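Local coordinates for amphoterin-induced protein 1 (Mus musculus, PDB 2XOT) that promotes the outgrowth and bundling of neurites as a homodimeric neuronal cell-adhesion protein, whose extracellular region, present here, comprises leucine-rich repeats and an immunoglobulin domain, at residues V10-P13 with L17-S20; S212-Q215 with S221-D224; Q215-S220 with F325-S330. One frame throughout, in Å; residues are numbered along the deposited sequence.

Contact 1 (V10-P13 with L17-S20); sequences VSCP and LCAS
Cys12 and Cys18 are joined covalently, SG to SG at 2.0 Å, and this disulfide makes up nearly all of the contact between the N-terminal loop and strand 17-19. The bridge is twisted by 88° about its S-S bond, close to the relaxed value for a disulfide, and it draws the two CA atoms to 5.8 Å. The two halves reach it differently: SG of Cys12 stands opposite its own backbone N (chi1 -168°), while SG of Cys18 lies beside its backbone N and opposite the carbonyl carbon. Pro13, next in the loop, brings ring atom CD to 3.8 Å from SG of Cys18, a single apolar touch at the bridge. SG of Cys12 also comes within 4.1 Å of the carbonyl C of Leu17.

Around the bridge, Pro13 and Cys18 pack on Leu23 of strand 22-24, and Pro13 reaches further to Pro34, Leu37 and Pro38. Leu17 exchanges backbone hydrogen bonds with Ser24, placing strand 17-19 antiparallel at the outer end of the repeat sheet. Leu17 packs on Gln145 and Ala19 on Tyr120 of the second subunit, so this edge strand joins the dimer interface.

Together with the Cys16-Cys25 disulfide, the bridge belongs to the cysteine-rich LRRNT cap that closes the N-terminal end of the repeats. Being covalent, it ties the loop to the cap's edge strand without relying on polar bonds between the two segments.

Contact 2 (S212-Q215 with S221-D224); sequences SHWQ and SVMD
Ser221, Val222 and Met223 lay one side of the short helix 220-223 against Trp214 and Gln215 near the end of helix 205-216, the packing of two successive helices within the LRRCT cap of the leucine-rich repeat domain. Ser221 comes first, its OG 3.6 Å from CE3 of the Trp214 indole; that hydroxyl is hydrogen-bonded to the backbone O of Lys191, which ties the short helix back to helix 188-191. Val222 divides its two methyls between neighbouring residues. CG2 sits at the edge of the indole, near the ring plane, and meets Trp214 CB at 3.6 Å, whereas CG1, opposite the backbone N (chi1 166°), goes to Gln215 CB at 3.8 Å. The valine side chain crosses both partners at about a right angle, and Phe241 packs on Val222 and Gln215 from outside the pair. On the tryptophan, Phe211 and Leu194 add further cover, so the indole is buried between the cap helices and the last strand of the repeat sheet. Met223 completes the segment with a chain bent at chi2 and chi3, which turns its end back to the first helix: the methyl CE lies 3.3 Å from Gln215 CA and 3.4 Å from Gln215 CG.

Contact 3 (Q215-S220 with F325-S330); sequences QYRQLS and FNETLS
Arg217 meets Glu327 in a salt bridge that joins the C-terminal end of helix 205-216 to strand 326-336. NH2 gives a hydrogen bond to OE1 of Glu327 at 3.1 Å, with 150° at the hydrogen; the nitrogen comes to the syn side of OE1, slightly out of the carboxylate plane, and the two flat groups are turned 36° apart. NH2 has a second acceptor in the backbone O of Asp269, while OE2 of Glu327 takes the backbone N-H of Lys271, so the loop after strand 264-266 also holds both ends. Leu329 covers one face of the guanidinium, its CD2 3.8 Å above the plane and toward the rim. The arginine chain, bent at chi2 and chi3, reaches both partners. With alanine in place of Arg217, the Glu327 carboxylate would probably lose its charged mate and Leu329 the flat group it packs on. Gln218 N closes onto Gln215 O at 2.9 Å, part of the Schellman motif ending the helix, and Gln218 O accepts from Lys271 NZ. Antiparallel backbone bonds pair Glu327 with Ala320 and Leu329 with Cys318, half of the Cys268-Cys318 disulfide: strands G and F of an immunoglobulin domain, docked on the LRRCT cap.

Contacts 2 and 3 form one continuous region, their centres about 10 Å apart, and share Gln215 on helix 205-216. Trp214 O lies 3.1 Å from Leu219 N, a probable hydrogen bond, and Met223 CG packs 3.6 Å from Gln218 C. Thus the helix end and turn that fold helix 220-223 back in contact 2 also present Arg217 to the immunoglobulin domain in contact 3. Contact 1 stands apart, its centre about 47 Å from that of contact 2 and about 48 Å from that of contact 3. Contacts 1 and 2 mark the two caps of the leucine-rich repeats that mediate dimerisation, and contact 3 carries the C-terminal cap on to the next domain.

Contact 1 (V10-P13 with L17-S20)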
ATOM      1  N   VAL B  10       6.348 -20.813  18.023  1.00 38.99           N
ATOM      2  CA  VAL B  10       5.224 -21.394  17.335  1.00 38.51           C
ATOM      3  C   VAL B  10       4.109 -21.743  18.319  1.00 38.01           C
ATOM      4  O   VAL B  10       4.453 -22.021  19.479  1.00 38.37           O
ATOM      5  CB  VAL B  10       5.713 -22.666  16.620  1.00 39.02           C
ATOM      6  N   SER B  11       2.794 -21.748  17.988  1.00 36.46           N
ATOM      7  CA  SER B  11       1.990 -21.347  16.762  1.00 35.05           C
ATOM      8  C   SER B  11       2.441 -21.295  15.297  1.00 34.30           C
ATOM      9  O   SER B  11       1.596 -21.151  14.416  1.00 34.27           O
ATOM     10  CB  SER B  11       1.188 -20.053  17.042  1.00 35.39           C
ATOM     11  OG  SER B  11       1.886 -18.857  16.723  1.00 33.89           O
ATOM     12  N   CYS B  12       3.709 -21.514  15.019  1.00 33.18           N
ATOM     13  CA  CYS B  12       4.258 -21.372  13.696  1.00 32.81           C
ATOM     14  C   CYS B  12       4.101 -22.700  12.990  1.00 32.62           C
ATOM     15  O   CYS B  12       4.659 -23.683  13.441  1.00 33.51           O
ATOM     16  CB  CYS B  12       5.740 -21.027  13.770  1.00 32.44           C
ATOM     17  SG  CYS B  12       6.424 -20.501  12.221  1.00 32.63           S
ATOM     18  N   PRO B  13       3.374 -22.728  11.857  1.00 31.99           N
ATOM     19  CA  PRO B  13       3.226 -23.994  11.135  1.00 31.57           C
ATOM     20  C   PRO B  13       4.565 -24.533  10.712  1.00 31.71           C
ATOM     21  O   PRO B  13       5.552 -23.816  10.774  1.00 31.40           O
ATOM     22  CB  PRO B  13       2.395 -23.604   9.915  1.00 31.43           C
ATOM     23  CG  PRO B  13       1.684 -22.367  10.332  1.00 31.49           C
ATOM     24  CD  PRO B  13       2.651 -21.635  11.187  1.00 31.14           C
ATOM     25  N   LEU B  17       8.532 -19.615   8.392  1.00 28.37           N
ATOM     26  CA  LEU B  17       9.197 -18.669   9.246  1.00 27.81           C
ATOM     27  C   LEU B  17       8.097 -17.741   9.690  1.00 27.28           C
ATOM     28  O   LEU B  17       7.413 -17.161   8.864  1.00 26.77           O
ATOM     29  CB  LEU B  17      10.182 -17.845   8.441  1.00 28.46           C
ATOM     30  CG  LEU B  17      11.612 -18.287   8.189  1.00 29.16           C
ATOM     31  CD1 LEU B  17      12.145 -17.519   6.945  1.00 30.19           C
ATOM     32  CD2 LEU B  17      12.419 -17.996   9.441  1.00 30.83           C
ATOM     33  N   CYS B  18       7.931 -17.598  10.994  1.00 26.75           N
ATOM     34  CA  CYS B  18       6.920 -16.726  11.534  1.00 26.19           C
ATOM     35  C   CYS B  18       7.586 -15.501  12.174  1.00 25.14           C
ATOM     36  O   CYS B  18       8.327 -15.621  13.148  1.00 24.92           O
ATOM     37  CB  CYS B  18       6.102 -17.508  12.543  1.00 26.21           C
ATOM     38  SG  CYS B  18       5.266 -18.880  11.751  1.00 27.83           S
ATOM     39  N   ALA B  19       7.319 -14.340  11.592  1.00 23.99           N
ATOM     40  CA  ALA B  19       7.825 -13.067  12.061  1.00 22.82           C
ATOM     41  C   ALA B  19       6.620 -12.208  12.447  1.00 22.21           C
ATOM     42  O   ALA B  19       6.048 -11.533  11.601  1.00 22.00           O
ATOM     43  CB  ALA B  19       8.581 -12.424  10.962  1.00 22.43           C
ATOM     44  N   SER B  20       6.241 -12.236  13.724  1.00 21.87           N
ATOM     45  CA  SER B  20       4.945 -11.733  14.210  1.00 21.43           C
ATOM     46  C   SER B  20       3.849 -12.045  13.210  1.00 21.78           C
ATOM     47  O   SER B  20       3.521 -13.210  13.015  1.00 21.88           O
ATOM     48  CB  SER B  20       4.979 -10.249  14.636  1.00 21.23           C
ATOM     49  OG  SER B  20       5.334  -9.373  13.582  1.00 20.91           O
TER

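Contact 2 (S212-Q215 with S221-D224)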
ATOM      1  N   SER B 212      -1.881   7.109 -31.502  1.00 25.78           N
ATOM      2  CA  SER B 212      -1.335   8.433 -31.805  1.00 27.19           C
ATOM      3  C   SER B 212      -1.876   9.468 -30.815  1.00 26.83           C
ATOM      4  O   SER B 212      -1.130  10.254 -30.258  1.00 27.96           O
ATOM      5  CB  SER B 212      -1.679   8.827 -33.247  1.00 27.61           C
ATOM      6  OG  SER B 212      -1.252  10.148 -33.545  1.00 30.40           O
ATOM      7  N   HIS B 213      -3.176   9.433 -30.563  1.00 26.84           N
ATOM      8  CA  HIS B 213      -3.755  10.262 -29.538  1.00 26.57           C
ATOM      9  C   HIS B 213      -3.133   9.986 -28.161  1.00 26.43           C
ATOM     10  O   HIS B 213      -2.682  10.911 -27.486  1.00 25.02           O
ATOM     11  CB  HIS B 213      -5.277  10.080 -29.493  1.00 27.78           C
ATOM     12  CG  HIS B 213      -5.930  10.845 -28.388  1.00 28.55           C
ATOM     13  ND1 HIS B 213      -5.799  12.209 -28.269  1.00 29.85           N
ATOM     14  CD2 HIS B 213      -6.669  10.441 -27.330  1.00 29.20           C
ATOM     15  CE1 HIS B 213      -6.440  12.616 -27.191  1.00 30.88           C
ATOM     16  NE2 HIS B 213      -6.983  11.562 -26.604  1.00 31.78           N
ATOM     17  N   TRP B 214      -3.074   8.711 -27.766  1.00 25.89           N
ATOM     18  CA  TRP B 214      -2.530   8.336 -26.464  1.00 25.97           C
ATOM     19  C   TRP B 214      -1.093   8.799 -26.296  1.00 26.69           C
ATOM     20  O   TRP B 214      -0.676   9.206 -25.197  1.00 27.34           O
ATOM     21  CB  TRP B 214      -2.604   6.816 -26.268  1.00 25.84           C
ATOM     22  CG  TRP B 214      -3.997   6.251 -26.181  1.00 25.06           C
ATOM     23  CD1 TRP B 214      -5.157   6.809 -26.624  1.00 26.48           C
ATOM     24  CD2 TRP B 214      -4.349   4.976 -25.654  1.00 25.57           C
ATOM     25  NE1 TRP B 214      -6.216   5.961 -26.381  1.00 25.67           N
ATOM     26  CE2 TRP B 214      -5.739   4.831 -25.786  1.00 26.25           C
ATOM     27  CE3 TRP B 214      -3.620   3.944 -25.069  1.00 26.49           C
ATOM     28  CZ2 TRP B 214      -6.416   3.698 -25.353  1.00 26.60           C
ATOM     29  CZ3 TRP B 214      -4.292   2.818 -24.651  1.00 26.02           C
ATOM     30  CH2 TRP B 214      -5.672   2.706 -24.796  1.00 25.81           C
ATOM     31  N   GLN B 215      -0.333   8.749 -27.386  1.00 27.53           N
ATOM     32  CA  GLN B 215       1.042   9.244 -27.392  1.00 28.71           C
ATOM     33  C   GLN B 215       1.138  10.774 -27.205  1.00 29.31           C
ATOM     34  O   GLN B 215       1.948  11.272 -26.420  1.00 29.13           O
ATOM     35  CB  GLN B 215       1.723   8.847 -28.698  1.00 28.61           C
ATOM     36  CG  GLN B 215       3.207   9.117 -28.697  1.00 29.51           C
ATOM     37  CD  GLN B 215       3.838   8.890 -30.041  1.00 29.01           C
ATOM     38  OE1 GLN B 215       3.356   9.379 -31.054  1.00 29.47           O
ATOM     39  NE2 GLN B 215       4.924   8.126 -30.057  1.00 30.35           N
ATOM     40  N   SER B 221       0.950   4.057 -20.617  1.00 27.55           N
ATOM     41  CA  SER B 221       0.726   2.813 -21.362  1.00 28.03           C
ATOM     42  C   SER B 221       1.406   2.854 -22.747  1.00 28.14           C
ATOM     43  O   SER B 221       1.817   1.820 -23.276  1.00 28.94           O
ATOM     44  CB  SER B 221      -0.786   2.536 -21.488  1.00 27.29           C
ATOM     45  OG  SER B 221      -1.483   3.597 -22.135  1.00 27.40           O
ATOM     46  N   VAL B 222       1.523   4.051 -23.323  1.00 28.14           N
ATOM     47  CA  VAL B 222       2.257   4.249 -24.575  1.00 27.51           C
ATOM     48  C   VAL B 222       3.711   4.688 -24.346  1.00 27.65           C
ATOM     49  O   VAL B 222       4.640   4.070 -24.868  1.00 27.06           O
ATOM     50  CB  VAL B 222       1.535   5.279 -25.473  1.00 27.94           C
ATOM     51  CG1 VAL B 222       2.446   5.755 -26.600  1.00 26.80           C
ATOM     52  CG2 VAL B 222       0.260   4.675 -26.047  1.00 27.66           C
ATOM     53  N   MET B 223       3.919   5.738 -23.560  1.00 27.71           N
ATOM     54  CA  MET B 223       5.277   6.257 -23.332  1.00 27.62           C
ATOM     55  C   MET B 223       6.254   5.191 -22.782  1.00 27.20           C
ATOM     56  O   MET B 223       7.405   5.122 -23.211  1.00 26.88           O
ATOM     57  CB  MET B 223       5.253   7.475 -22.412  1.00 27.59           C
ATOM     58  CG  MET B 223       4.429   8.638 -22.925  1.00 28.97           C
ATOM     59  SD  MET B 223       4.776   9.154 -24.617  1.00 30.51           S
ATOM     60  CE  MET B 223       3.552   8.209 -25.454  1.00 32.16           C
ATOM     61  N   ASP B 224       5.803   4.335 -21.873  1.00 26.18           N
ATOM     62  CA  ASP B 224       6.712   3.340 -21.291  1.00 25.77           C
ATOM     63  C   ASP B 224       7.070   2.178 -22.252  1.00 25.62           C
ATOM     64  O   ASP B 224       8.055   1.493 -22.036  1.00 25.93           O
ATOM     65  CB  ASP B 224       6.122   2.775 -19.996  1.00 26.14           C
ATOM     66  CG  ASP B 224       5.963   3.807 -18.920  1.00 24.80           C
ATOM     67  OD1 ASP B 224       6.602   4.851 -18.990  1.00 27.22           O
ATOM     68  OD2 ASP B 224       5.205   3.572 -17.974  1.00 26.19           O
TER

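Contact 3 (Q215-S220 with F325-S330)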
ATOM      1  N   GLN B 215      -0.333   8.749 -27.386  1.00 27.53           N
ATOM      2  CA  GLN B 215       1.042   9.244 -27.392  1.00 28.71           C
ATOM      3  C   GLN B 215       1.138  10.774 -27.205  1.00 29.31           C
ATOM      4  O   GLN B 215       1.948  11.272 -26.420  1.00 29.13           O
ATOM      5  CB  GLN B 215       1.723   8.847 -28.698  1.00 28.61           C
ATOM      6  CG  GLN B 215       3.207   9.117 -28.697  1.00 29.51           C
ATOM      7  CD  GLN B 215       3.838   8.890 -30.041  1.00 29.01           C
ATOM      8  OE1 GLN B 215       3.356   9.379 -31.054  1.00 29.47           O
ATOM      9  NE2 GLN B 215       4.924   8.126 -30.057  1.00 30.35           N
ATOM     10  N   TYR B 216       0.312  11.512 -27.938  1.00 30.36           N
ATOM     11  CA  TYR B 216       0.235  12.962 -27.783  1.00 31.63           C
ATOM     12  C   TYR B 216      -0.120  13.331 -26.324  1.00 31.31           C
ATOM     13  O   TYR B 216       0.413  14.278 -25.768  1.00 30.90           O
ATOM     14  CB  TYR B 216      -0.794  13.541 -28.769  1.00 33.03           C
ATOM     15  CG  TYR B 216      -1.232  14.964 -28.456  1.00 34.82           C
ATOM     16  CD1 TYR B 216      -0.458  16.054 -28.828  1.00 36.40           C
ATOM     17  CD2 TYR B 216      -2.426  15.209 -27.792  1.00 36.10           C
ATOM     18  CE1 TYR B 216      -0.863  17.363 -28.541  1.00 36.98           C
ATOM     19  CE2 TYR B 216      -2.846  16.516 -27.499  1.00 38.11           C
ATOM     20  CZ  TYR B 216      -2.056  17.583 -27.873  1.00 37.40           C
ATOM     21  OH  TYR B 216      -2.476  18.868 -27.583  1.00 38.60           O
ATOM     22  N   ARG B 217      -0.992  12.541 -25.706  1.00 30.42           N
ATOM     23  CA  ARG B 217      -1.392  12.743 -24.314  1.00 30.06           C
ATOM     24  C   ARG B 217      -0.348  12.276 -23.300  1.00 29.85           C
ATOM     25  O   ARG B 217      -0.524  12.469 -22.089  1.00 30.21           O
ATOM     26  CB  ARG B 217      -2.721  12.038 -24.051  1.00 30.25           C
ATOM     27  CG  ARG B 217      -3.933  12.687 -24.756  1.00 30.68           C
ATOM     28  CD  ARG B 217      -4.338  14.004 -24.099  1.00 30.73           C
ATOM     29  NE  ARG B 217      -4.229  13.895 -22.643  1.00 32.74           N
ATOM     30  CZ  ARG B 217      -5.219  13.588 -21.800  1.00 30.55           C
ATOM     31  NH1 ARG B 217      -6.456  13.414 -22.232  1.00 30.43           N
ATOM     32  NH2 ARG B 217      -4.957  13.511 -20.502  1.00 29.93           N
ATOM     33  N   GLN B 218       0.733  11.667 -23.789  1.00 29.03           N
ATOM     34  CA  GLN B 218       1.795  11.148 -22.949  1.00 29.11           C
ATOM     35  C   GLN B 218       1.307  10.171 -21.893  1.00 27.88           C
ATOM     36  O   GLN B 218       1.791  10.167 -20.767  1.00 28.01           O
ATOM     37  CB  GLN B 218       2.607  12.298 -22.336  1.00 29.16           C
ATOM     38  CG  GLN B 218       3.487  12.976 -23.368  1.00 30.66           C
ATOM     39  CD  GLN B 218       4.363  14.049 -22.754  1.00 32.53           C
ATOM     40  OE1 GLN B 218       3.882  15.105 -22.362  1.00 37.86           O
ATOM     41  NE2 GLN B 218       5.653  13.767 -22.648  1.00 38.00           N
ATOM     42  N   LEU B 219       0.368   9.312 -22.287  1.00 26.96           N
ATOM     43  CA  LEU B 219      -0.122   8.251 -21.424  1.00 26.26           C
ATOM     44  C   LEU B 219       0.986   7.210 -21.231  1.00 25.87           C
ATOM     45  O   LEU B 219       1.666   6.849 -22.183  1.00 24.74           O
ATOM     46  CB  LEU B 219      -1.357   7.591 -22.041  1.00 25.84           C
ATOM     47  CG  LEU B 219      -2.550   8.495 -22.355  1.00 25.87           C
ATOM     48  CD1 LEU B 219      -3.720   7.660 -22.851  1.00 26.27           C
ATOM     49  CD2 LEU B 219      -2.973   9.384 -21.163  1.00 27.15           C
ATOM     50  N   SER B 220       1.147   6.743 -19.996  1.00 25.93           N
ATOM     51  CA  SER B 220       2.226   5.820 -19.623  1.00 26.54           C
ATOM     52  C   SER B 220       2.171   4.530 -20.372  1.00 26.69           C
ATOM     53  O   SER B 220       3.203   3.973 -20.718  1.00 26.51           O
ATOM     54  CB  SER B 220       2.145   5.500 -18.147  1.00 26.64           C
ATOM     55  OG  SER B 220       2.173   6.698 -17.419  1.00 26.80           O
ATOM     56  N   PHE B 325       3.081  15.046 -11.194  1.00 39.25           N
ATOM     57  CA  PHE B 325       3.046  15.791 -12.480  1.00 38.76           C
ATOM     58  C   PHE B 325       1.865  16.759 -12.620  1.00 37.25           C
ATOM     59  O   PHE B 325       0.938  16.747 -11.821  1.00 37.12           O
ATOM     60  CB  PHE B 325       3.084  14.821 -13.694  1.00 39.20           C
ATOM     61  CG  PHE B 325       1.869  13.926 -13.817  1.00 39.34           C
ATOM     62  CD1 PHE B 325       1.885  12.634 -13.310  1.00 41.76           C
ATOM     63  CD2 PHE B 325       0.716  14.372 -14.451  1.00 40.74           C
ATOM     64  CE1 PHE B 325       0.762  11.800 -13.423  1.00 41.47           C
ATOM     65  CE2 PHE B 325      -0.409  13.559 -14.563  1.00 39.83           C
ATOM     66  CZ  PHE B 325      -0.386  12.274 -14.050  1.00 40.99           C
ATOM     67  N   ASN B 326       1.928  17.600 -13.645  1.00 36.02           N
ATOM     68  CA  ASN B 326       0.826  18.468 -14.033  1.00 35.24           C
ATOM     69  C   ASN B 326       0.471  18.248 -15.504  1.00 34.70           C
ATOM     70  O   ASN B 326       1.344  17.859 -16.296  1.00 34.80           O
ATOM     71  CB  ASN B 326       1.208  19.942 -13.829  1.00 35.72           C
ATOM     72  CG  ASN B 326       1.653  20.236 -12.415  1.00 37.47           C
ATOM     73  OD1 ASN B 326       1.029  19.789 -11.451  1.00 39.79           O
ATOM     74  ND2 ASN B 326       2.741  20.990 -12.279  1.00 39.65           N
ATOM     75  N   GLU B 327      -0.801  18.497 -15.855  1.00 33.25           N
ATOM     76  CA  GLU B 327      -1.266  18.520 -17.253  1.00 32.38           C
ATOM     77  C   GLU B 327      -2.048  19.784 -17.564  1.00 31.79           C
ATOM     78  O   GLU B 327      -2.767  20.283 -16.715  1.00 30.74           O
ATOM     79  CB  GLU B 327      -2.231  17.381 -17.546  1.00 32.35           C
ATOM     80  CG  GLU B 327      -1.817  16.034 -17.108  1.00 31.09           C
ATOM     81  CD  GLU B 327      -2.776  15.009 -17.651  1.00 30.46           C
ATOM     82  OE1 GLU B 327      -2.687  14.750 -18.856  1.00 28.25           O
ATOM     83  OE2 GLU B 327      -3.629  14.512 -16.894  1.00 24.37           O
ATOM     84  N   THR B 328      -1.934  20.251 -18.800  1.00 31.81           N
ATOM     85  CA  THR B 328      -2.744  21.347 -19.321  1.00 32.09           C
ATOM     86  C   THR B 328      -3.577  20.830 -20.490  1.00 32.18           C
ATOM     87  O   THR B 328      -3.042  20.407 -21.523  1.00 32.09           O
ATOM     88  CB  THR B 328      -1.872  22.534 -19.790  1.00 32.41           C
ATOM     89  OG1 THR B 328      -1.078  22.973 -18.699  1.00 32.33           O
ATOM     90  CG2 THR B 328      -2.729  23.699 -20.260  1.00 33.06           C
ATOM     91  N   LEU B 329      -4.892  20.873 -20.326  1.00 31.62           N
ATOM     92  CA  LEU B 329      -5.811  20.376 -21.340  1.00 31.37           C
ATOM     93  C   LEU B 329      -6.691  21.523 -21.803  1.00 31.43           C
ATOM     94  O   LEU B 329      -7.315  22.191 -20.991  1.00 31.71           O
ATOM     95  CB  LEU B 329      -6.652  19.217 -20.770  1.00 30.83           C
ATOM     96  CG  LEU B 329      -5.812  18.105 -20.132  1.00 30.46           C
ATOM     97  CD1 LEU B 329      -6.642  17.017 -19.492  1.00 30.53           C
ATOM     98  CD2 LEU B 329      -4.867  17.529 -21.197  1.00 31.97           C
ATOM     99  N   SER B 330      -6.734  21.723 -23.114  1.00 31.90           N
ATOM    100  CA  SER B 330      -7.494  22.802 -23.746  1.00 32.71           C
ATOM    101  C   SER B 330      -8.701  22.200 -24.485  1.00 32.84           C
ATOM    102  O   SER B 330      -8.614  21.096 -25.033  1.00 32.26           O
ATOM    103  CB  SER B 330      -6.591  23.568 -24.724  1.00 32.36           C
TER